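Side-chain contacts in conserved hypothetical protein (Streptococcus pneumoniae, PDB 2GK4), which is of unknown function but probably acts in coenzyme A biosynthesis, joining cysteine to phosphopantothenate as relatives in the DNA/pantothenate metabolism flavoprotein family do: residues Lys33-Thr36 / Glu37-Ser41; Leu48-Thr51 / Lys52-Lys56; Val164-Glu168 / Asp169-Asp173; Ile188-Leu192 / Thr193-Ala197. All blocks are in the same frame, centred on the assembly; numbering follows the deposited sequence.

Interaction 1. Residues Lys33-Thr36 / Glu37-Ser41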
loop_
_atom_site.group_PDB
_atom_site.type_symbol
_atom_site.label_atom_id
_atom_site.label_comp_id
_atom_site.label_asym_id
_atom_site.label_seq_id
_atom_site.Cartn_x
_atom_site.Cartn_y
_atom_site.Cartn_z
ATOM N N LYS A 33 7.821 5.233 -16.425
ATOM C CA LYS A 33 8.073 4.104 -17.310
ATOM C C LYS A 33 8.271 4.565 -18.746
ATOM O O LYS A 33 9.227 4.152 -19.396
ATOM C CB LYS A 33 6.925 3.082 -17.215
ATOM C CG LYS A 33 7.024 1.932 -18.238
ATOM C CD LYS A 33 5.867 0.977 -18.022
ATOM C CE LYS A 33 5.980 -0.222 -18.912
ATOM N NZ LYS A 33 5.548 0.134 -20.303
ATOM N N ILE A 34 7.399 5.450 -19.237
ATOM C CA ILE A 34 7.477 5.897 -20.643
ATOM C C ILE A 34 8.731 6.735 -20.864
ATOM O O ILE A 34 9.422 6.587 -21.883
ATOM C CB ILE A 34 6.215 6.690 -21.069
ATOM C CG1 ILE A 34 4.961 5.786 -21.012
ATOM C CG2 ILE A 34 6.371 7.236 -22.508
ATOM C CD1 ILE A 34 3.649 6.561 -21.243
ATOM N N ILE A 35 9.061 7.586 -19.897
ATOM C CA ILE A 35 10.281 8.384 -20.004
ATOM C C ILE A 35 11.500 7.475 -20.097
ATOM O O ILE A 35 12.367 7.664 -20.958
ATOM C CB ILE A 35 10.378 9.367 -18.825
ATOM C CG1 ILE A 35 9.280 10.444 -19.025
ATOM C CG2 ILE A 35 11.790 9.995 -18.753
ATOM C CD1 ILE A 35 9.028 11.291 -17.724
ATOM N N THR A 36 11.535 6.474 -19.227
ATOM C CA THR A 36 12.656 5.538 -19.188
ATOM C C THR A 36 12.767 4.788 -20.514
ATOM O O THR A 36 13.868 4.709 -21.071
ATOM C CB THR A 36 12.544 4.573 -17.986
ATOM O OG1 THR A 36 12.544 5.336 -16.760
ATOM C CG2 THR A 36 13.733 3.574 -17.958
ATOM N N GLU A 37 11.655 4.222 -20.999
ATOM C CA GLU A 37 11.641 3.552 -22.327
ATOM C C GLU A 37 12.159 4.458 -23.434
ATOM O O GLU A 37 12.942 4.039 -24.281
ATOM C CB GLU A 37 10.224 3.124 -22.684
ATOM C CG GLU A 37 9.710 2.032 -21.785
ATOM C CD GLU A 37 8.219 1.772 -21.964
ATOM O OE1 GLU A 37 7.471 2.614 -22.547
ATOM O OE2 GLU A 37 7.785 0.718 -21.482
ATOM N N THR A 38 11.716 5.713 -23.409
ATOM C CA THR A 38 12.128 6.686 -24.416
ATOM C C THR A 38 13.626 6.893 -24.388
ATOM O O THR A 38 14.282 6.880 -25.455
ATOM C CB THR A 38 11.362 8.011 -24.273
ATOM O OG1 THR A 38 9.964 7.731 -24.419
ATOM C CG2 THR A 38 11.776 9.012 -25.354
ATOM N N LEU A 39 14.184 7.044 -23.182
ATOM C CA LEU A 39 15.637 7.261 -23.060
ATOM C C LEU A 39 16.430 6.026 -23.487
ATOM O O LEU A 39 17.431 6.124 -24.224
ATOM C CB LEU A 39 15.991 7.676 -21.622
ATOM C CG LEU A 39 15.338 9.008 -21.236
ATOM C CD1 LEU A 39 15.393 9.169 -19.731
ATOM C CD2 LEU A 39 16.004 10.181 -21.955
ATOM N N LEU A 40 15.965 4.862 -23.060
ATOM C CA LEU A 40 16.676 3.615 -23.394
ATOM C C LEU A 40 16.717 3.427 -24.910
ATOM O O LEU A 40 17.780 3.081 -25.501
ATOM C CB LEU A 40 15.954 2.423 -22.745
ATOM C CG LEU A 40 16.153 2.362 -21.215
ATOM C CD1 LEU A 40 15.227 1.313 -20.579
ATOM C CD2 LEU A 40 17.649 2.175 -20.837
ATOM N N SER A 41 15.586 3.672 -25.560
ATOM C CA SER A 41 15.479 3.445 -27.010
ATOM C C SER A 41 16.254 4.486 -27.829
ATOM O O SER A 41 16.549 4.271 -29.025
ATOM C CB SER A 41 14.015 3.380 -27.418
ATOM O OG SER A 41 13.392 2.254 -26.815
#

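Interaction 2. Residues Leu48-Thr51 / Lys52-Lys56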
loop_
_atom_site.group_PDB
_atom_site.type_symbol
_atom_site.label_atom_id
_atom_site.label_comp_id
_atom_site.label_asym_id
_atom_site.label_seq_id
_atom_site.Cartn_x
_atom_site.Cartn_y
_atom_site.Cartn_z
ATOM N N LEU A 48 17.055 3.339 -12.863
ATOM C CA LEU A 48 15.702 3.662 -12.401
ATOM C C LEU A 48 15.525 3.280 -10.946
ATOM O O LEU A 48 15.649 2.098 -10.595
ATOM C CB LEU A 48 14.657 2.891 -13.235
ATOM C CG LEU A 48 13.197 3.060 -12.791
ATOM C CD1 LEU A 48 12.713 4.515 -12.953
ATOM C CD2 LEU A 48 12.255 2.086 -13.539
ATOM N N ILE A 49 15.249 4.275 -10.108
ATOM C CA ILE A 49 14.863 4.042 -8.731
ATOM C C ILE A 49 13.344 4.007 -8.719
ATOM O O ILE A 49 12.677 4.964 -9.161
ATOM C CB ILE A 49 15.381 5.169 -7.814
ATOM C CG1 ILE A 49 16.901 5.310 -7.968
ATOM C CG2 ILE A 49 14.947 4.939 -6.344
ATOM C CD1 ILE A 49 17.686 4.017 -7.736
ATOM N N THR A 50 12.797 2.897 -8.250
ATOM C CA THR A 50 11.362 2.712 -8.319
ATOM C C THR A 50 10.845 1.883 -7.122
ATOM O O THR A 50 11.572 1.651 -6.148
ATOM C CB THR A 50 11.001 2.166 -9.742
ATOM O OG1 THR A 50 9.583 2.182 -9.954
ATOM C CG2 THR A 50 11.604 0.735 -9.941
ATOM N N THR A 51 9.583 1.478 -7.181
ATOM C CA THR A 51 8.891 0.959 -5.995
ATOM C C THR A 51 8.101 -0.274 -6.408
ATOM O O THR A 51 7.989 -0.588 -7.620
ATOM C CB THR A 51 8.018 2.064 -5.301
ATOM O OG1 THR A 51 6.953 2.501 -6.182
ATOM C CG2 THR A 51 8.860 3.253 -4.952
ATOM N N LYS A 52 7.643 -1.021 -5.403
ATOM C CA LYS A 52 7.004 -2.306 -5.628
ATOM C C LYS A 52 5.792 -2.253 -6.563
ATOM O O LYS A 52 5.685 -3.073 -7.475
ATOM C CB LYS A 52 6.639 -2.958 -4.285
ATOM C CG LYS A 52 6.460 -4.459 -4.388
ATOM C CD LYS A 52 7.765 -5.161 -4.805
ATOM C CE LYS A 52 7.774 -6.615 -4.344
ATOM N NZ LYS A 52 9.160 -7.160 -4.151
ATOM N N ARG A 53 4.905 -1.288 -6.341
ATOM C CA ARG A 53 3.663 -1.148 -7.104
ATOM C C ARG A 53 3.809 -0.406 -8.440
ATOM O O ARG A 53 2.834 -0.274 -9.204
ATOM C CB ARG A 53 2.613 -0.454 -6.224
ATOM C CG ARG A 53 2.425 -1.122 -4.849
ATOM C CD ARG A 53 1.920 -0.135 -3.807
ATOM N NE ARG A 53 0.486 0.121 -3.924
ATOM C CZ ARG A 53 -0.067 1.043 -4.712
ATOM N NH1 ARG A 53 -1.392 1.180 -4.731
ATOM N NH2 ARG A 53 0.685 1.826 -5.474
ATOM N N ALA A 54 5.007 0.101 -8.735
ATOM C CA ALA A 54 5.211 0.845 -9.967
ATOM C C ALA A 54 5.231 -0.054 -11.200
ATOM O O ALA A 54 5.717 -1.175 -11.141
ATOM C CB ALA A 54 6.496 1.651 -9.912
ATOM N N LEU A 55 4.723 0.479 -12.303
ATOM C CA LEU A 55 4.831 -0.149 -13.621
ATOM C C LEU A 55 6.288 -0.147 -14.014
ATOM O O LEU A 55 6.937 0.866 -13.942
ATOM C CB LEU A 55 4.010 0.641 -14.655
ATOM C CG LEU A 55 2.499 0.620 -14.383
ATOM C CD1 LEU A 55 1.750 1.603 -15.323
ATOM C CD2 LEU A 55 1.957 -0.800 -14.499
ATOM N N LYS A 56 6.811 -1.290 -14.421
ATOM C CA LYS A 56 8.234 -1.343 -14.760
ATOM C C LYS A 56 8.452 -1.406 -16.267
ATOM O O LYS A 56 7.744 -2.125 -16.970
ATOM C CB LYS A 56 8.921 -2.573 -14.121
ATOM C CG LYS A 56 8.633 -2.833 -12.635
ATOM C CD LYS A 56 9.359 -1.836 -11.723
ATOM C CE LYS A 56 9.218 -2.240 -10.254
ATOM N NZ LYS A 56 7.817 -2.330 -9.753
HETATM O O HOH W 1 4.744 1.687 -4.836
#

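Interaction 3. Residues Val164-Glu168 / Asp169-Asp173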
loop_
_atom_site.group_PDB
_atom_site.type_symbol
_atom_site.label_atom_id
_atom_site.label_comp_id
_atom_site.label_asym_id
_atom_site.label_seq_id
_atom_site.Cartn_x
_atom_site.Cartn_y
_atom_site.Cartn_z
ATOM N N VAL A 164 -4.060 19.774 -8.001
ATOM C CA VAL A 164 -5.404 19.285 -8.322
ATOM C C VAL A 164 -6.376 20.471 -8.444
ATOM O O VAL A 164 -6.592 21.200 -7.471
ATOM C CB VAL A 164 -5.928 18.277 -7.253
ATOM C CG1 VAL A 164 -7.219 17.628 -7.765
ATOM C CG2 VAL A 164 -4.886 17.159 -6.951
ATOM N N ASP A 165 -6.922 20.659 -9.644
ATOM C CA ASP A 165 -7.977 21.635 -9.950
ATOM C C ASP A 165 -7.520 23.075 -9.711
ATOM O O ASP A 165 -8.097 23.795 -8.895
ATOM C CB ASP A 165 -9.274 21.337 -9.178
ATOM C CG ASP A 165 -10.526 21.807 -9.923
ATOM O OD1 ASP A 165 -10.399 22.423 -11.006
ATOM O OD2 ASP A 165 -11.641 21.554 -9.419
ATOM N N VAL A 166 -6.473 23.475 -10.428
ATOM C CA VAL A 166 -5.897 24.806 -10.287
ATOM C C VAL A 166 -5.811 25.490 -11.667
ATOM O O VAL A 166 -5.877 24.820 -12.712
ATOM C CB VAL A 166 -4.487 24.714 -9.646
ATOM C CG1 VAL A 166 -4.578 24.152 -8.193
ATOM C CG2 VAL A 166 -3.553 23.823 -10.495
ATOM N N THR A 167 -5.602 26.808 -11.691
ATOM C CA THR A 167 -5.370 27.473 -12.979
ATOM C C THR A 167 -3.959 27.133 -13.439
ATOM O O THR A 167 -3.078 26.801 -12.621
ATOM C CB THR A 167 -5.468 28.998 -12.893
ATOM O OG1 THR A 167 -4.414 29.496 -12.056
ATOM C CG2 THR A 167 -6.824 29.409 -12.354
ATOM N N GLU A 168 -3.718 27.235 -14.742
ATOM C CA GLU A 168 -2.351 27.041 -15.221
ATOM C C GLU A 168 -1.386 28.103 -14.728
ATOM O O GLU A 168 -0.243 27.808 -14.502
ATOM C CB GLU A 168 -2.318 26.880 -16.751
ATOM C CG GLU A 168 -3.106 25.653 -17.189
ATOM C CD GLU A 168 -2.837 25.245 -18.637
ATOM O OE1 GLU A 168 -2.466 26.116 -19.474
ATOM O OE2 GLU A 168 -3.032 24.045 -18.928
ATOM N N ASP A 169 -1.837 29.345 -14.525
ATOM C CA ASP A 169 -0.947 30.362 -13.994
ATOM C C ASP A 169 -0.523 30.011 -12.548
ATOM O O ASP A 169 0.615 30.266 -12.148
ATOM C CB ASP A 169 -1.594 31.758 -14.068
ATOM C CG ASP A 169 -1.572 32.348 -15.487
ATOM O OD1 ASP A 169 -0.739 31.912 -16.312
ATOM O OD2 ASP A 169 -2.379 33.263 -15.777
ATOM N N HIS A 170 -1.428 29.397 -11.784
ATOM C CA HIS A 170 -1.105 29.018 -10.395
ATOM C C HIS A 170 -0.099 27.879 -10.424
ATOM O O HIS A 170 0.876 27.870 -9.658
ATOM C CB HIS A 170 -2.361 28.618 -9.613
ATOM C CG HIS A 170 -2.085 28.131 -8.217
ATOM N ND1 HIS A 170 -1.600 28.954 -7.226
ATOM C CD2 HIS A 170 -2.235 26.908 -7.650
ATOM C CE1 HIS A 170 -1.469 28.262 -6.107
ATOM N NE2 HIS A 170 -1.834 27.018 -6.341
ATOM N N LEU A 171 -0.316 26.959 -11.363
ATOM C CA LEU A 171 0.547 25.808 -11.556
ATOM C C LEU A 171 1.966 26.307 -11.849
ATOM O O LEU A 171 2.933 25.820 -11.270
ATOM C CB LEU A 171 -0.007 24.962 -12.707
ATOM C CG LEU A 171 0.403 23.529 -12.978
ATOM C CD1 LEU A 171 0.409 22.692 -11.679
ATOM C CD2 LEU A 171 -0.532 22.887 -14.048
ATOM N N VAL A 172 2.080 27.274 -12.757
ATOM C CA VAL A 172 3.371 27.894 -13.076
ATOM C C VAL A 172 4.019 28.589 -11.867
ATOM O O VAL A 172 5.211 28.398 -11.602
ATOM C CB VAL A 172 3.235 28.896 -14.258
ATOM C CG1 VAL A 172 4.530 29.723 -14.433
ATOM C CG2 VAL A 172 2.926 28.088 -15.531
ATOM N N ASP A 173 3.224 29.367 -11.133
ATOM C CA ASP A 173 3.656 30.052 -9.904
ATOM C C ASP A 173 4.277 29.051 -8.928
ATOM O O ASP A 173 5.429 29.223 -8.491
ATOM C CB ASP A 173 2.442 30.801 -9.304
ATOM C CG ASP A 173 2.646 31.323 -7.853
ATOM O OD1 ASP A 173 3.666 31.077 -7.190
ATOM O OD2 ASP A 173 1.703 31.980 -7.343
#

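Interaction 4. Residues Ile188-Leu192 / Thr193-Ala197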
loop_
_atom_site.group_PDB
_atom_site.type_symbol
_atom_site.label_atom_id
_atom_site.label_comp_id
_atom_site.label_asym_id
_atom_site.label_seq_id
_atom_site.Cartn_x
_atom_site.Cartn_y
_atom_site.Cartn_z
ATOM N N ILE A 188 8.287 19.970 -14.467
ATOM C CA ILE A 188 7.161 19.597 -15.311
ATOM C C ILE A 188 5.906 19.604 -14.431
ATOM O O ILE A 188 5.713 18.727 -13.554
ATOM C CB ILE A 188 7.422 18.263 -16.010
ATOM C CG1 ILE A 188 8.673 18.381 -16.909
ATOM C CG2 ILE A 188 6.182 17.779 -16.821
ATOM C CD1 ILE A 188 9.164 17.074 -17.439
ATOM N N ALA A 189 5.084 20.622 -14.633
ATOM C CA ALA A 189 3.916 20.847 -13.788
ATOM C C ALA A 189 2.667 20.281 -14.470
ATOM O O ALA A 189 2.538 20.359 -15.687
ATOM C CB ALA A 189 3.740 22.337 -13.500
ATOM N N ASN A 190 1.782 19.692 -13.687
ATOM C CA ASN A 190 0.555 19.129 -14.231
ATOM C C ASN A 190 -0.566 19.110 -13.211
ATOM O O ASN A 190 -0.313 19.192 -12.002
ATOM C CB ASN A 190 0.809 17.766 -14.891
ATOM C CG ASN A 190 1.386 16.681 -13.925
ATOM O OD1 ASN A 190 1.129 15.502 -14.145
ATOM N ND2 ASN A 190 2.191 17.056 -12.940
ATOM N N ASP A 191 -1.794 19.018 -13.722
ATOM C CA ASP A 191 -3.008 19.102 -12.926
ATOM C C ASP A 191 -3.661 17.735 -13.096
ATOM O O ASP A 191 -3.839 17.229 -14.217
ATOM C CB ASP A 191 -3.904 20.229 -13.477
ATOM C CG ASP A 191 -5.150 20.485 -12.643
ATOM O OD1 ASP A 191 -5.688 19.539 -12.000
ATOM O OD2 ASP A 191 -5.614 21.654 -12.664
ATOM N N LEU A 192 -3.953 17.108 -11.959
ATOM C CA LEU A 192 -4.584 15.810 -11.943
ATOM C C LEU A 192 -5.844 15.763 -12.818
ATOM O O LEU A 192 -6.152 14.725 -13.425
ATOM C CB LEU A 192 -4.963 15.429 -10.509
ATOM C CG LEU A 192 -5.461 13.980 -10.339
ATOM C CD1 LEU A 192 -4.356 12.969 -10.671
ATOM C CD2 LEU A 192 -5.911 13.822 -8.902
ATOM N N THR A 193 -6.558 16.879 -12.874
ATOM C CA THR A 193 -7.850 16.928 -13.561
ATOM C C THR A 193 -7.665 17.062 -15.072
ATOM O O THR A 193 -8.634 17.014 -15.815
ATOM C CB THR A 193 -8.756 18.091 -13.047
ATOM O OG1 THR A 193 -8.212 19.348 -13.471
ATOM C CG2 THR A 193 -8.891 18.070 -11.531
ATOM N N GLN A 194 -6.422 17.189 -15.536
ATOM C CA GLN A 194 -6.162 17.312 -16.971
ATOM C C GLN A 194 -5.378 16.110 -17.497
ATOM O O GLN A 194 -4.749 16.152 -18.561
ATOM C CB GLN A 194 -5.485 18.668 -17.282
ATOM C CG GLN A 194 -6.346 19.868 -16.821
ATOM C CD GLN A 194 -7.668 20.055 -17.600
ATOM O OE1 GLN A 194 -8.669 20.555 -17.050
ATOM N NE2 GLN A 194 -7.676 19.659 -18.861
ATOM N N ILE A 195 -5.489 14.998 -16.769
ATOM C CA ILE A 195 -4.887 13.733 -17.173
ATOM C C ILE A 195 -6.036 12.746 -17.479
ATOM O O ILE A 195 -7.022 12.652 -16.722
ATOM C CB ILE A 195 -3.997 13.145 -16.033
ATOM C CG1 ILE A 195 -2.864 14.119 -15.657
ATOM C CG2 ILE A 195 -3.466 11.747 -16.433
ATOM C CD1 ILE A 195 -2.026 13.685 -14.410
ATOM N N SER A 196 -5.918 12.018 -18.581
ATOM C CA SER A 196 -6.957 11.064 -18.979
ATOM C C SER A 196 -6.309 9.866 -19.648
ATOM O O SER A 196 -5.074 9.719 -19.613
ATOM C CB SER A 196 -7.961 11.720 -19.940
ATOM O OG SER A 196 -7.390 11.874 -21.233
ATOM N N ALA A 197 -7.124 9.024 -20.287
ATOM C CA ALA A 197 -6.571 7.834 -20.917
ATOM C C ALA A 197 -5.719 8.177 -22.138
ATOM O O ALA A 197 -4.784 7.446 -22.449
ATOM C CB ALA A 197 -7.682 6.824 -21.291
HETATM O O HOH W 2 -6.679 12.087 -13.798
#

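Interaction 1. Residues Lys33-Thr36 / Glu37-Ser41
The carbonyl oxygen of Ile-34 is gripped twice by Thr-38, whose backbone N and hydroxyl OG1 arrive from opposite faces of the carbonyl plane. The hydroxyl bond is the shorter, with Thr-38 OG1 2.8 Å from Ile-34 O, and its donor stands 37° above the plane. With OG1 turned opposite the carbonyl carbon and beside its own N (chi1 -59°), the threonine folds its hydroxyl back on to the preceding turn, as helical threonines and serines commonly do. On the flank of the same helix, Lys-33 NZ meets Glu-37 OE2 at 2.6 Å in a salt bridge four residues apart. The lysine stays extended until chi4 (-78°), where its last bond bends over to the syn side of the carboxylate, and CE also comes within 3.3 Å of Glu-37 OE2. These pairs lie on helix 30-41, which precedes strand 45-50 and forms part of the beta-alpha-beta crossover from the parallel strand 5-9 beside it, a unit of the Rossmann-like alpha-beta-alpha sandwich. The buried side of the helix is built from two like pairs, each side by side and pointing the same way: Ile-35 CG2 against Leu-39 CD1 at 3.8 Å, and Thr-36 CG2 against Leu-40 CD1 at 3.8 Å. Thr-36 gives its hydroxyl to Gly-32 O one turn earlier and packs on Val-46 and Leu-48 of the sheet, while Ile-34, Ile-35 and Thr-38 also touch helix 216-228.

Interaction 2. Residues Leu48-Thr51 / Lys52-Lys56
The carbonyl oxygen of Lys-52 stands beside Thr-51 O, and Lys-56 NZ bonds to both, weakly to Lys-52 O at 3.2 Å. Lys-52 is the second residue of a type I beta turn that runs from Thr-51 to Ala-54, in the chain that follows strand 45-50. At Arg-53 the backbone N makes a weak bond to a water, which lies 2.7 Å from Thr-51 OG1 and so bridges the turn; that hydroxyl is also bonded to Gly-12 N. Arg-53 NH2 bonds His-26 O, and its side chain packs on Arg-53 of the second subunit. Ala-54 closes the turn: its N lies 3.3 Å from Thr-51 O, well above the carbonyl plane. Its methyl CB presses to 3.1 Å on Thr-50 OG1, a tight fit for a hydroxyl that bonds Ser-10 OG. Lys-56 then doubles back, bent at chi2 (-74°) and again at chi4, so that its CE passes 3.8 Å from Thr-50 CG2 and NZ ends beside the turn, facing its carbonyl oxygens. There NZ lies 2.8 Å from Thr-51 O, in the carbonyl plane, and 2.8 Å from Ala-54 O. The loop sits at the C-terminal end of its parallel strand, the end where Rossmann-like domains usually bind nucleotides. Thr-51 O thus accepts from both the backbone of Ala-54 and the amine of Lys-56, and three backbone carbonyls clustered about one amine would stabilise its positive charge, to which Glu-67 adds a long, weak ion pair.

Interaction 3. Residues Val164-Glu168 / Asp169-Asp173
The imidazole of His-170 is met obliquely at CD2 by Val-166, whose CG1 lies 3.7 Å from that ring carbon and whose CB is equally near. The two side chains cross at about a right angle. CG of the histidine stands opposite its backbone N (chi1 176°), which swings the ring back over the approaching loop, where it also touches Leu-163. The carboxylate of Glu-168 turns to the sheet side and forms a salt bridge through OE2 with Arg-201 NE. Thr-167 occupies the N-cap of helix 168-182. Its OG1 sits between its own N and carbonyl carbon (chi1 65°), where it accepts from His-170 N at 3.0 Å, bent to 148°, and it also brushes His-170 CB at 3.3 Å. Thr-167 O accepts the first full helical bond, from Leu-171 N at 3.0 Å. Val-166 before the cap reaches Leu-171 in the first turn, CG2 to CD1 at 4.3 Å, which makes the pair a hydrophobic staple. Cap and staple together mark where the loop leaving strand 156-163 becomes the helix that leads to strand 186-191. The hydroxyl thus takes up an N-H of the first turn that otherwise has a weak, strongly bent bond to Thr-167 O within these segments, while the acidic Glu-168 and Asp-169 beside this end probably interact favourably with the helix dipole.

Interaction 4. Residues Ile188-Leu192 / Thr193-Ala197
Asp-191 and Thr-193 set their side chains obliquely across one another at the end of strand 186-191. The aspartate CG lies opposite its own N (chi1 -175°), which carries OD1 forward over the turn to accept from Thr-193 N at 2.9 Å, the N-H coming from 38° above the carboxylate plane. This is an Asx turn. It is overlaid on a backbone turn closed by Gln-194 N to Asp-191 O at 2.9 Å, and the same OD1 lies 2.9 Å from Thr-193 OG1 in a weak, unsettled bond. Ile-195 points its CB back toward the strand residues, and its CD1 rests 3.7 Å from Asn-190 OD1, slanting past it, while its CG1 lies 3.6 Å from Asp-191 O. The amide of Asn-190 is fixed by ND2 to Lys-161 O on the neighbouring parallel strand, and OD1 bonds a glycerol, probably from the crystallisation liquor. A water donates to both Leu-192 O, at 2.7 Å, and Ile-195 O, spanning the turn where the weak bond from Ile-195 N to Leu-192 O is long. Beyond these segments, Asp-191 OD1 also accepts from Asp-165 N and OD2 from Val-166 N. One carboxylate thereby collects backbone N-H groups from two loops, and those donors would be expected to stabilise its negative charge and tie the turn at Thr-193 to the loop at 165-166.

How the interactions relate
From the N terminus the four contacts run in series, none nesting in or crossing another, and each closes only a few residues of chain. Interaction 1 lies within helix 30-41, and interaction 2 on the next strand and the loop that leaves it; they touch through Lys-33 on Leu-55 and Lys-56, and Thr-36 on Leu-48, joining helix to sheet. Interaction 3 opens helix 168-182, and interaction 4 ends the following strand, 186-191. This second pair meets through Leu-171 on Ala-189 and through backbone N-H groups of Asp-165 and Val-166 on the carboxylate of Asp-191. Interactions 2 and 4 reach the same mixed sheet, with centres about 20 Å apart.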